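Local coordinates for protein fumarate lyase (Mesorhizobium sp., PDB 3C8T) that belongs to the fumarate lyase superfamily, largely helical enzymes built as tetramers around a core of long helices, at residues 14-22 against 115-126; 228-238 against 321-332. All coordinates share one frame; numbering follows the deposited sequence.

Contact 1: 14-22 against 115-126; sequences DDKMRELFS and QIRDGLALISRR
Gln115, Leu20 and Met17 have the largest shares of the buried surface where the short helix 15-20 lies nearly antiparallel (169°) to a stretch of helix 104-140, the axes 10.4 Å apart. Gln115 reaches past the C-terminal end of the short helix: its side chain runs out straight past CG, and NE2 gives a weak, bent bond to the carbonyl of Leu20 (NE2 to O, 3.0 Å). A water accepts from the same NE2 and donates to Phe21 O, while Gln115 OE1 lies beside CD1 of the Phe21 ring, the amide and ring planes 53° apart. Leu20 divides its methyls between the Asp118 side chain and the Gly119 backbone: CD1 lies 3.6 Å from Asp118 CB and CD2 3.4 Å from Gly119 N. Asp118 turns its carboxylate to Arg29. Met17 has CG anti to its backbone N (chi1 -157°) and then bends, which carries CE to 3.7 Å from Leu122 CD2 and close to Ile123 CD1; its sulfur sits by Gly119 CA. At the other end, Asp14 caps the short helix weakly through OD1 to Lys16 N and takes a fairly straight salt bridge through OD2 from Arg126 NH2 (2.7 Å). The donor lies above the carboxylate plane, though OD2 is in the guanidinium plane. Ser333 hydrogen-bonds both Asp14 OD2 and Arg126 NE, and Glu340 pairs with Arg126 NH1. Helix 315-344 thus lines one flank, touching Met17 and Phe21, while helix 160-185 packs on Ile123 and helix 23-43 meets Gln115.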
loop_
_atom_site.group_PDB
_atom_site.type_symbol
_atom_site.label_atom_id
_atom_site.label_comp_id
_atom_site.label_asym_id
_atom_site.label_seq_id
_atom_site.Cartn_x
_atom_site.Cartn_y
_atom_site.Cartn_z
ATOM N N ASP A 14 -7.235 -2.372 -20.929
ATOM C CA ASP A 14 -7.581 -1.894 -22.284
ATOM C C ASP A 14 -6.602 -2.479 -23.305
ATOM O O ASP A 14 -5.394 -2.307 -23.180
ATOM C CB ASP A 14 -7.592 -0.357 -22.330
ATOM C CG ASP A 14 -7.900 0.218 -23.737
ATOM O OD1 ASP A 14 -8.245 -0.552 -24.664
ATOM O OD2 ASP A 14 -7.774 1.460 -23.905
ATOM N N ASP A 15 -7.142 -3.197 -24.291
ATOM C CA ASP A 15 -6.349 -3.821 -25.365
ATOM C C ASP A 15 -5.565 -2.819 -26.222
ATOM O O ASP A 15 -4.420 -3.092 -26.584
ATOM C CB ASP A 15 -7.253 -4.681 -26.256
ATOM C CG ASP A 15 -7.590 -6.019 -25.616
ATOM O OD1 ASP A 15 -7.191 -6.266 -24.453
ATOM O OD2 ASP A 15 -8.237 -6.841 -26.301
ATOM N N LYS A 16 -6.170 -1.679 -26.536
ATOM C CA LYS A 16 -5.460 -0.589 -27.215
ATOM C C LYS A 16 -4.241 -0.095 -26.428
ATOM O O LYS A 16 -3.166 0.183 -26.992
ATOM C CB LYS A 16 -6.398 0.572 -27.439
ATOM C CG LYS A 16 -7.447 0.299 -28.479
ATOM C CD LYS A 16 -8.230 1.572 -28.724
ATOM C CE LYS A 16 -9.211 1.397 -29.885
ATOM N NZ LYS A 16 -10.319 0.453 -29.509
ATOM N N MET A 17 -4.402 -0.042 -25.115
ATOM C CA MET A 17 -3.350 0.394 -24.236
ATOM C C MET A 17 -2.312 -0.720 -24.063
ATOM O O MET A 17 -1.131 -0.452 -23.993
ATOM C CB MET A 17 -3.969 0.910 -22.929
ATOM C CG MET A 17 -3.123 1.863 -22.160
ATOM S SD MET A 17 -2.617 3.367 -22.948
ATOM C CE MET A 17 -3.786 4.546 -22.240
ATOM N N ARG A 18 -2.743 -1.972 -24.090
ATOM C CA ARG A 18 -1.809 -3.089 -24.237
ATOM C C ARG A 18 -1.036 -3.137 -25.590
ATOM O O ARG A 18 0.152 -3.501 -25.615
ATOM C CB ARG A 18 -2.515 -4.425 -23.971
ATOM C CG ARG A 18 -3.004 -4.550 -22.526
ATOM C CD ARG A 18 -3.996 -5.695 -22.350
ATOM N NE ARG A 18 -3.346 -7.006 -22.406
ATOM C CZ ARG A 18 -3.711 -7.990 -23.226
ATOM N NH1 ARG A 18 -4.743 -7.826 -24.056
ATOM N NH2 ARG A 18 -3.054 -9.145 -23.213
ATOM N N GLU A 19 -1.678 -2.789 -26.701
ATOM C CA GLU A 19 -0.951 -2.747 -27.976
ATOM C C GLU A 19 0.111 -1.662 -27.918
ATOM O O GLU A 19 1.259 -1.891 -28.267
ATOM C CB GLU A 19 -1.867 -2.544 -29.189
ATOM C CG GLU A 19 -1.073 -2.711 -30.527
ATOM C CD GLU A 19 -1.954 -2.723 -31.787
ATOM O OE1 GLU A 19 -2.338 -3.831 -32.246
ATOM O OE2 GLU A 19 -2.269 -1.620 -32.319
ATOM N N LEU A 20 -0.284 -0.491 -27.433
ATOM C CA LEU A 20 0.647 0.585 -27.157
ATOM C C LEU A 20 1.921 0.239 -26.344
ATOM O O LEU A 20 2.992 0.752 -26.644
ATOM C CB LEU A 20 -0.096 1.708 -26.486
ATOM C CG LEU A 20 0.828 2.833 -26.070
ATOM C CD1 LEU A 20 1.484 3.502 -27.304
ATOM C CD2 LEU A 20 0.044 3.816 -25.205
ATOM N N PHE A 21 1.816 -0.609 -25.325
ATOM C CA PHE A 21 2.984 -0.952 -24.500
ATOM C C PHE A 21 3.571 -2.338 -24.825
ATOM O O PHE A 21 4.397 -2.867 -24.072
ATOM C CB PHE A 21 2.626 -0.828 -23.001
ATOM C CG PHE A 21 2.604 0.596 -22.510
ATOM C CD1 PHE A 21 3.805 1.250 -22.162
ATOM C CD2 PHE A 21 1.416 1.306 -22.454
ATOM C CE1 PHE A 21 3.805 2.578 -21.730
ATOM C CE2 PHE A 21 1.409 2.666 -22.021
ATOM C CZ PHE A 21 2.601 3.297 -21.671
ATOM N N SER A 22 3.135 -2.914 -25.948
ATOM C CA SER A 22 3.648 -4.198 -26.416
ATOM C C SER A 22 5.139 -4.080 -26.779
ATOM O O SER A 22 5.665 -2.982 -26.976
ATOM C CB SER A 22 2.851 -4.655 -27.651
ATOM O OG SER A 22 3.087 -3.785 -28.744
ATOM N N GLN A 115 5.689 6.426 -25.797
ATOM C CA GLN A 115 4.483 5.682 -25.496
ATOM C C GLN A 115 3.568 6.468 -24.539
ATOM O O GLN A 115 2.369 6.584 -24.788
ATOM C CB GLN A 115 4.886 4.364 -24.875
ATOM C CG GLN A 115 5.559 3.354 -25.854
ATOM C CD GLN A 115 6.064 2.126 -25.102
ATOM O OE1 GLN A 115 6.665 2.249 -24.047
ATOM N NE2 GLN A 115 5.782 0.942 -25.622
ATOM N N ILE A 116 4.117 6.994 -23.443
ATOM C CA ILE A 116 3.352 7.872 -22.521
ATOM C C ILE A 116 2.607 9.028 -23.245
ATOM O O ILE A 116 1.472 9.359 -22.879
ATOM C CB ILE A 116 4.243 8.406 -21.347
ATOM C CG1 ILE A 116 4.717 7.219 -20.443
ATOM C CG2 ILE A 116 3.497 9.388 -20.473
ATOM C CD1 ILE A 116 5.759 7.605 -19.368
ATOM N N ARG A 117 3.238 9.644 -24.253
ATOM C CA ARG A 117 2.544 10.620 -25.084
ATOM C C ARG A 117 1.277 10.039 -25.730
ATOM O O ARG A 117 0.191 10.645 -25.665
ATOM C CB ARG A 117 3.467 11.196 -26.156
ATOM C CG ARG A 117 2.776 12.307 -26.915
ATOM C CD ARG A 117 3.746 13.299 -27.489
ATOM N NE ARG A 117 4.633 12.649 -28.438
ATOM C CZ ARG A 117 5.627 13.275 -29.054
ATOM N NH1 ARG A 117 5.840 14.559 -28.813
ATOM N NH2 ARG A 117 6.406 12.609 -29.887
ATOM N N ASP A 118 1.415 8.877 -26.379
ATOM C CA ASP A 118 0.233 8.177 -26.911
ATOM C C ASP A 118 -0.726 7.717 -25.792
ATOM O O ASP A 118 -1.921 7.834 -25.935
ATOM C CB ASP A 118 0.634 6.970 -27.778
ATOM C CG ASP A 118 1.477 7.365 -29.013
ATOM O OD1 ASP A 118 1.618 8.586 -29.300
ATOM O OD2 ASP A 118 2.006 6.440 -29.694
ATOM N N GLY A 119 -0.186 7.155 -24.703
ATOM C CA GLY A 119 -1.004 6.753 -23.542
ATOM C C GLY A 119 -1.848 7.908 -22.988
ATOM O O GLY A 119 -3.015 7.742 -22.672
ATOM N N LEU A 120 -1.248 9.078 -22.863
ATOM C CA LEU A 120 -1.946 10.216 -22.313
ATOM C C LEU A 120 -3.013 10.764 -23.284
ATOM O O LEU A 120 -4.021 11.303 -22.828
ATOM C CB LEU A 120 -0.958 11.326 -21.891
ATOM C CG LEU A 120 -0.253 11.147 -20.537
ATOM C CD1 LEU A 120 0.730 12.291 -20.379
ATOM C CD2 LEU A 120 -1.243 11.144 -19.370
ATOM N N ALA A 121 -2.805 10.619 -24.593
ATOM C CA ALA A 121 -3.835 11.063 -25.558
ATOM C C ALA A 121 -5.055 10.164 -25.487
ATOM O O ALA A 121 -6.198 10.643 -25.592
ATOM C CB ALA A 121 -3.286 11.159 -27.025
ATOM N N LEU A 122 -4.820 8.874 -25.273
ATOM C CA LEU A 122 -5.910 7.928 -25.115
ATOM C C LEU A 122 -6.640 8.127 -23.769
ATOM O O LEU A 122 -7.874 8.091 -23.712
ATOM C CB LEU A 122 -5.392 6.487 -25.287
ATOM C CG LEU A 122 -6.391 5.363 -25.020
ATOM C CD1 LEU A 122 -7.716 5.560 -25.859
ATOM C CD2 LEU A 122 -5.713 4.006 -25.342
ATOM N N ILE A 123 -5.889 8.330 -22.689
ATOM C CA ILE A 123 -6.501 8.700 -21.406
ATOM C C ILE A 123 -7.353 9.981 -21.520
ATOM O O ILE A 123 -8.481 10.026 -21.050
ATOM C CB ILE A 123 -5.424 8.885 -20.290
ATOM C CG1 ILE A 123 -4.739 7.547 -19.966
ATOM C CG2 ILE A 123 -6.033 9.541 -19.055
ATOM C CD1 ILE A 123 -5.664 6.428 -19.445
ATOM N N SER A 124 -6.812 11.015 -22.157
ATOM C CA SER A 124 -7.537 12.263 -22.312
ATOM C C SER A 124 -8.870 12.071 -23.059
ATOM O O SER A 124 -9.910 12.610 -22.660
ATOM C CB SER A 124 -6.636 13.281 -23.018
ATOM O OG SER A 124 -7.361 14.452 -23.325
ATOM N N ARG A 125 -8.819 11.294 -24.144
ATOM C CA ARG A 125 -9.964 10.926 -24.963
ATOM C C ARG A 125 -11.046 10.210 -24.105
ATOM O O ARG A 125 -12.234 10.479 -24.221
ATOM C CB ARG A 125 -9.416 9.963 -26.025
ATOM C CG ARG A 125 -9.998 10.014 -27.346
ATOM C CD ARG A 125 -10.718 8.701 -27.618
ATOM N NE ARG A 125 -9.919 7.554 -28.068
ATOM C CZ ARG A 125 -10.380 6.308 -27.932
ATOM N NH1 ARG A 125 -11.575 6.128 -27.385
ATOM N NH2 ARG A 125 -9.704 5.253 -28.357
ATOM N N ARG A 126 -10.632 9.294 -23.240
ATOM C CA ARG A 126 -11.595 8.575 -22.401
ATOM C C ARG A 126 -12.182 9.482 -21.294
ATOM O O ARG A 126 -13.380 9.408 -20.969
ATOM C CB ARG A 126 -10.986 7.300 -21.821
ATOM C CG ARG A 126 -10.308 6.395 -22.836
ATOM C CD ARG A 126 -10.563 4.980 -22.413
ATOM N NE ARG A 126 -9.992 3.978 -23.295
ATOM C CZ ARG A 126 -10.606 3.463 -24.360
ATOM N NH1 ARG A 126 -11.805 3.881 -24.721
ATOM N NH2 ARG A 126 -9.981 2.558 -25.088
HETATM O O HOH W 1 6.558 -1.592 -23.769
#

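Contact 2: 228-238 against 321-332; sequences RDAVAETVQFL and EWSAVPEGFAVA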
loop_
_atom_site.group_PDB
_atom_site.type_symbol
_atom_site.label_atom_id
_atom_site.label_comp_id
_atom_site.label_asym_id
_atom_site.label_seq_id
_atom_site.Cartn_x
_atom_site.Cartn_y
_atom_site.Cartn_z
ATOM N N ARG A 228 12.801 10.507 -10.792
ATOM C CA ARG A 228 11.664 9.820 -11.460
ATOM C C ARG A 228 10.293 10.439 -11.149
ATOM O O ARG A 228 9.262 9.785 -11.353
ATOM C CB ARG A 228 11.657 8.315 -11.048
ATOM C CG ARG A 228 13.031 7.587 -11.229
ATOM C CD ARG A 228 13.596 7.751 -12.657
ATOM N NE ARG A 228 12.895 6.948 -13.667
ATOM C CZ ARG A 228 13.220 6.895 -14.957
ATOM N NH1 ARG A 228 14.229 7.650 -15.433
ATOM N NH2 ARG A 228 12.542 6.070 -15.772
ATOM N N ASP A 229 10.288 11.670 -10.634
ATOM C CA ASP A 229 9.075 12.296 -10.133
ATOM C C ASP A 229 8.027 12.587 -11.208
ATOM O O ASP A 229 6.834 12.552 -10.931
ATOM C CB ASP A 229 9.401 13.569 -9.339
ATOM C CG ASP A 229 10.316 14.535 -10.123
ATOM O OD1 ASP A 229 11.511 14.225 -10.323
ATOM O OD2 ASP A 229 9.837 15.596 -10.545
ATOM N N ALA A 230 8.465 12.907 -12.423
ATOM C CA ALA A 230 7.496 13.202 -13.460
ATOM C C ALA A 230 6.803 11.944 -13.931
ATOM O O ALA A 230 5.615 11.981 -14.308
ATOM C CB ALA A 230 8.130 13.931 -14.609
ATOM N N VAL A 231 7.518 10.814 -13.890
ATOM C CA VAL A 231 6.869 9.535 -14.201
ATOM C C VAL A 231 5.954 9.062 -13.055
ATOM O O VAL A 231 4.835 8.604 -13.296
ATOM C CB VAL A 231 7.899 8.413 -14.540
ATOM C CG1 VAL A 231 7.148 7.080 -14.873
ATOM C CG2 VAL A 231 8.869 8.872 -15.693
ATOM N N ALA A 232 6.449 9.106 -11.821
ATOM C CA ALA A 232 5.614 8.824 -10.654
ATOM C C ALA A 232 4.311 9.644 -10.599
ATOM O O ALA A 232 3.247 9.074 -10.329
ATOM C CB ALA A 232 6.420 8.991 -9.363
ATOM N N GLU A 233 4.375 10.955 -10.921
ATOM C CA GLU A 233 3.184 11.799 -10.838
ATOM C C GLU A 233 2.169 11.407 -11.877
ATOM O O GLU A 233 0.965 11.537 -11.648
ATOM C CB GLU A 233 3.481 13.304 -10.901
ATOM C CG GLU A 233 3.730 13.827 -12.262
ATOM C CD GLU A 233 3.959 15.339 -12.252
ATOM O OE1 GLU A 233 4.960 15.812 -12.885
ATOM O OE2 GLU A 233 3.133 16.034 -11.604
ATOM N N THR A 234 2.638 10.857 -12.990
ATOM C CA THR A 234 1.718 10.408 -14.033
ATOM C C THR A 234 0.883 9.232 -13.564
ATOM O O THR A 234 -0.329 9.191 -13.777
ATOM C CB THR A 234 2.476 10.052 -15.320
ATOM O OG1 THR A 234 3.171 11.211 -15.736
ATOM C CG2 THR A 234 1.512 9.634 -16.440
ATOM N N VAL A 235 1.521 8.265 -12.918
ATOM C CA VAL A 235 0.752 7.111 -12.415
ATOM C C VAL A 235 -0.120 7.478 -11.191
ATOM O O VAL A 235 -1.211 6.932 -11.008
ATOM C CB VAL A 235 1.696 5.974 -12.089
ATOM C CG1 VAL A 235 0.933 4.733 -11.565
ATOM C CG2 VAL A 235 2.542 5.649 -13.354
ATOM N N GLN A 236 0.377 8.372 -10.345
ATOM C CA GLN A 236 -0.410 8.921 -9.255
ATOM C C GLN A 236 -1.688 9.537 -9.791
ATOM O O GLN A 236 -2.743 9.321 -9.209
ATOM C CB GLN A 236 0.362 9.953 -8.441
ATOM C CG GLN A 236 1.455 9.405 -7.528
ATOM C CD GLN A 236 1.818 10.418 -6.412
ATOM O OE1 GLN A 236 1.712 10.106 -5.220
ATOM N NE2 GLN A 236 2.202 11.643 -6.802
ATOM N N PHE A 237 -1.572 10.284 -10.901
ATOM C CA PHE A 237 -2.686 10.888 -11.572
ATOM C C PHE A 237 -3.667 9.798 -12.063
ATOM O O PHE A 237 -4.866 9.926 -11.890
ATOM C CB PHE A 237 -2.226 11.796 -12.736
ATOM C CG PHE A 237 -3.382 12.179 -13.711
ATOM C CD1 PHE A 237 -4.330 13.139 -13.348
ATOM C CD2 PHE A 237 -3.554 11.504 -14.903
ATOM C CE1 PHE A 237 -5.397 13.455 -14.192
ATOM C CE2 PHE A 237 -4.613 11.809 -15.771
ATOM C CZ PHE A 237 -5.536 12.794 -15.403
ATOM N N LEU A 238 -3.157 8.739 -12.692
ATOM C CA LEU A 238 -4.005 7.593 -13.059
ATOM C C LEU A 238 -4.797 7.041 -11.885
ATOM O O LEU A 238 -5.975 6.714 -12.016
ATOM C CB LEU A 238 -3.182 6.449 -13.724
ATOM C CG LEU A 238 -2.540 6.897 -15.068
ATOM C CD1 LEU A 238 -1.606 5.854 -15.660
ATOM C CD2 LEU A 238 -3.536 7.407 -16.111
ATOM N N GLU A 321 9.168 0.440 -12.308
ATOM C CA GLU A 321 8.457 1.181 -13.369
ATOM C C GLU A 321 7.924 0.319 -14.501
ATOM O O GLU A 321 6.928 0.691 -15.131
ATOM C CB GLU A 321 9.351 2.286 -13.977
ATOM C CG GLU A 321 10.128 3.036 -12.901
ATOM C CD GLU A 321 10.679 4.390 -13.359
ATOM O OE1 GLU A 321 10.562 4.718 -14.557
ATOM O OE2 GLU A 321 11.207 5.134 -12.502
ATOM N N TRP A 322 8.608 -0.800 -14.767
ATOM C CA TRP A 322 8.347 -1.668 -15.917
ATOM C C TRP A 322 7.023 -2.390 -15.833
ATOM O O TRP A 322 6.541 -2.875 -16.842
ATOM C CB TRP A 322 9.473 -2.715 -16.115
ATOM C CG TRP A 322 10.854 -2.152 -16.478
ATOM C CD1 TRP A 322 11.146 -0.877 -16.862
ATOM C CD2 TRP A 322 12.098 -2.880 -16.541
ATOM N NE1 TRP A 322 12.506 -0.757 -17.127
ATOM C CE2 TRP A 322 13.104 -1.970 -16.935
ATOM C CE3 TRP A 322 12.459 -4.207 -16.280
ATOM C CZ2 TRP A 322 14.460 -2.347 -17.094
ATOM C CZ3 TRP A 322 13.804 -4.583 -16.429
ATOM C CH2 TRP A 322 14.780 -3.649 -16.833
ATOM N N SER A 323 6.473 -2.525 -14.630
ATOM C CA SER A 323 5.090 -2.988 -14.457
ATOM C C SER A 323 4.187 -1.779 -14.175
ATOM O O SER A 323 3.109 -1.614 -14.777
ATOM C CB SER A 323 4.992 -4.017 -13.319
ATOM O OG SER A 323 5.092 -3.403 -12.041
ATOM N N ALA A 324 4.648 -0.882 -13.309
ATOM C CA ALA A 324 3.742 0.152 -12.819
ATOM C C ALA A 324 3.246 1.093 -13.961
ATOM O O ALA A 324 2.033 1.447 -14.014
ATOM C CB ALA A 324 4.353 0.907 -11.630
ATOM N N VAL A 325 4.152 1.472 -14.877
ATOM C CA VAL A 325 3.747 2.340 -16.011
ATOM C C VAL A 325 2.824 1.641 -17.016
ATOM O O VAL A 325 1.670 2.075 -17.197
ATOM C CB VAL A 325 4.978 3.063 -16.711
ATOM C CG1 VAL A 325 4.551 3.882 -17.961
ATOM C CG2 VAL A 325 5.700 3.963 -15.687
ATOM N N PRO A 326 3.299 0.565 -17.686
ATOM C CA PRO A 326 2.378 0.023 -18.680
ATOM C C PRO A 326 1.082 -0.520 -18.113
ATOM O O PRO A 326 0.017 -0.379 -18.772
ATOM C CB PRO A 326 3.165 -1.114 -19.351
ATOM C CG PRO A 326 4.290 -1.417 -18.426
ATOM C CD PRO A 326 4.586 -0.150 -17.677
ATOM N N GLU A 327 1.154 -1.159 -16.937
ATOM C CA GLU A 327 -0.056 -1.725 -16.345
ATOM C C GLU A 327 -0.961 -0.657 -15.710
ATOM O O GLU A 327 -2.164 -0.734 -15.830
ATOM C CB GLU A 327 0.307 -2.812 -15.328
ATOM C CG GLU A 327 1.015 -4.005 -15.959
ATOM C CD GLU A 327 1.527 -5.008 -14.913
ATOM O OE1 GLU A 327 0.817 -5.231 -13.890
ATOM O OE2 GLU A 327 2.630 -5.590 -15.119
ATOM N N GLY A 328 -0.391 0.337 -15.028
ATOM C CA GLY A 328 -1.199 1.501 -14.555
ATOM C C GLY A 328 -2.001 2.075 -15.718
ATOM O O GLY A 328 -3.199 2.353 -15.567
ATOM N N PHE A 329 -1.354 2.224 -16.885
ATOM C CA PHE A 329 -2.010 2.774 -18.086
ATOM C C PHE A 329 -3.094 1.882 -18.656
ATOM O O PHE A 329 -4.157 2.367 -18.995
ATOM C CB PHE A 329 -1.002 3.141 -19.205
ATOM C CG PHE A 329 -0.537 4.599 -19.168
ATOM C CD1 PHE A 329 -1.311 5.617 -19.732
ATOM C CD2 PHE A 329 0.671 4.948 -18.558
ATOM C CE1 PHE A 329 -0.876 6.959 -19.715
ATOM C CE2 PHE A 329 1.096 6.284 -18.493
ATOM C CZ PHE A 329 0.332 7.292 -19.087
ATOM N N ALA A 330 -2.799 0.593 -18.781
ATOM C CA ALA A 330 -3.719 -0.373 -19.332
ATOM C C ALA A 330 -4.995 -0.497 -18.501
ATOM O O ALA A 330 -6.113 -0.477 -19.047
ATOM C CB ALA A 330 -3.032 -1.740 -19.447
ATOM N N VAL A 331 -4.827 -0.667 -17.188
ATOM C CA VAL A 331 -5.948 -0.791 -16.259
ATOM C C VAL A 331 -6.733 0.534 -16.135
ATOM O O VAL A 331 -7.969 0.538 -16.196
ATOM C CB VAL A 331 -5.462 -1.247 -14.874
ATOM C CG1 VAL A 331 -6.640 -1.241 -13.868
ATOM C CG2 VAL A 331 -4.780 -2.626 -14.957
ATOM N N ALA A 332 -6.041 1.663 -15.986
ATOM C CA ALA A 332 -6.799 2.908 -15.907
ATOM C C ALA A 332 -7.617 3.203 -17.171
ATOM O O ALA A 332 -8.723 3.708 -17.092
ATOM C CB ALA A 332 -5.882 4.115 -15.547
#
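Arg228, at the N-cap position of its helix, grips Glu321 side-on: NE reaches OE2 and NH2 reaches OE1, both at 2.7 Å and the second nearly straight at 170°. Both oxygens are met on their syn side, and bends at chi2 and chi3 curl the arginine so that its CG also rests near OE2. The remaining nitrogen, NH1, pairs with Asp109 and Trp224 O, so this buried charge is held from several directions. One turn on, Val231 sets CG1 against Val325 CG2 at 3.5 Å. These are two of the long helices of the fumarate lyase core, here roughly parallel with a crossing angle of 27° and axes 9.8 Å apart. Thr234 gives its hydroxyl back to Ala230 O, which leaves CG2 directed at helix 321-332, 3.7 Å from Phe329 CZ. Val235 lies opposite Gly328, where the backbones draw close, their CA atoms 6.3 Å apart. Leu238 places CD1 squarely over the face of the Phe329 ring, a CH-pi contact 3.8 Å from the ring centroid; the same methyl touches Gly328 C, and Leu238 CB meets Ala332 CB at 4.0 Å.

How the contacts relate
The two contacts have centres about 12 Å apart and follow in series along the chain, contact 1 closing before contact 2 opens. They share no segment but interlock: helix 315-344, one side of contact 2, also packs against both segments of contact 1. Asp14 N probably bonds Ala330 O at 2.9 Å, Met17 CG lies on the Phe329 backbone, and Phe329 CE1 rests 3.5 Å from Gly119 C. Helix 15-20 rests on helices 104-140 and 315-344, and helix 229-255 packs against these two through Ile123, Leu238 and Phe329. Tyr8 of a second subunit packs on Phe21 and stacks on Trp322 beside contact 2, while arginines of a third subunit pair with Asp229 and Glu233 on helix 229-255.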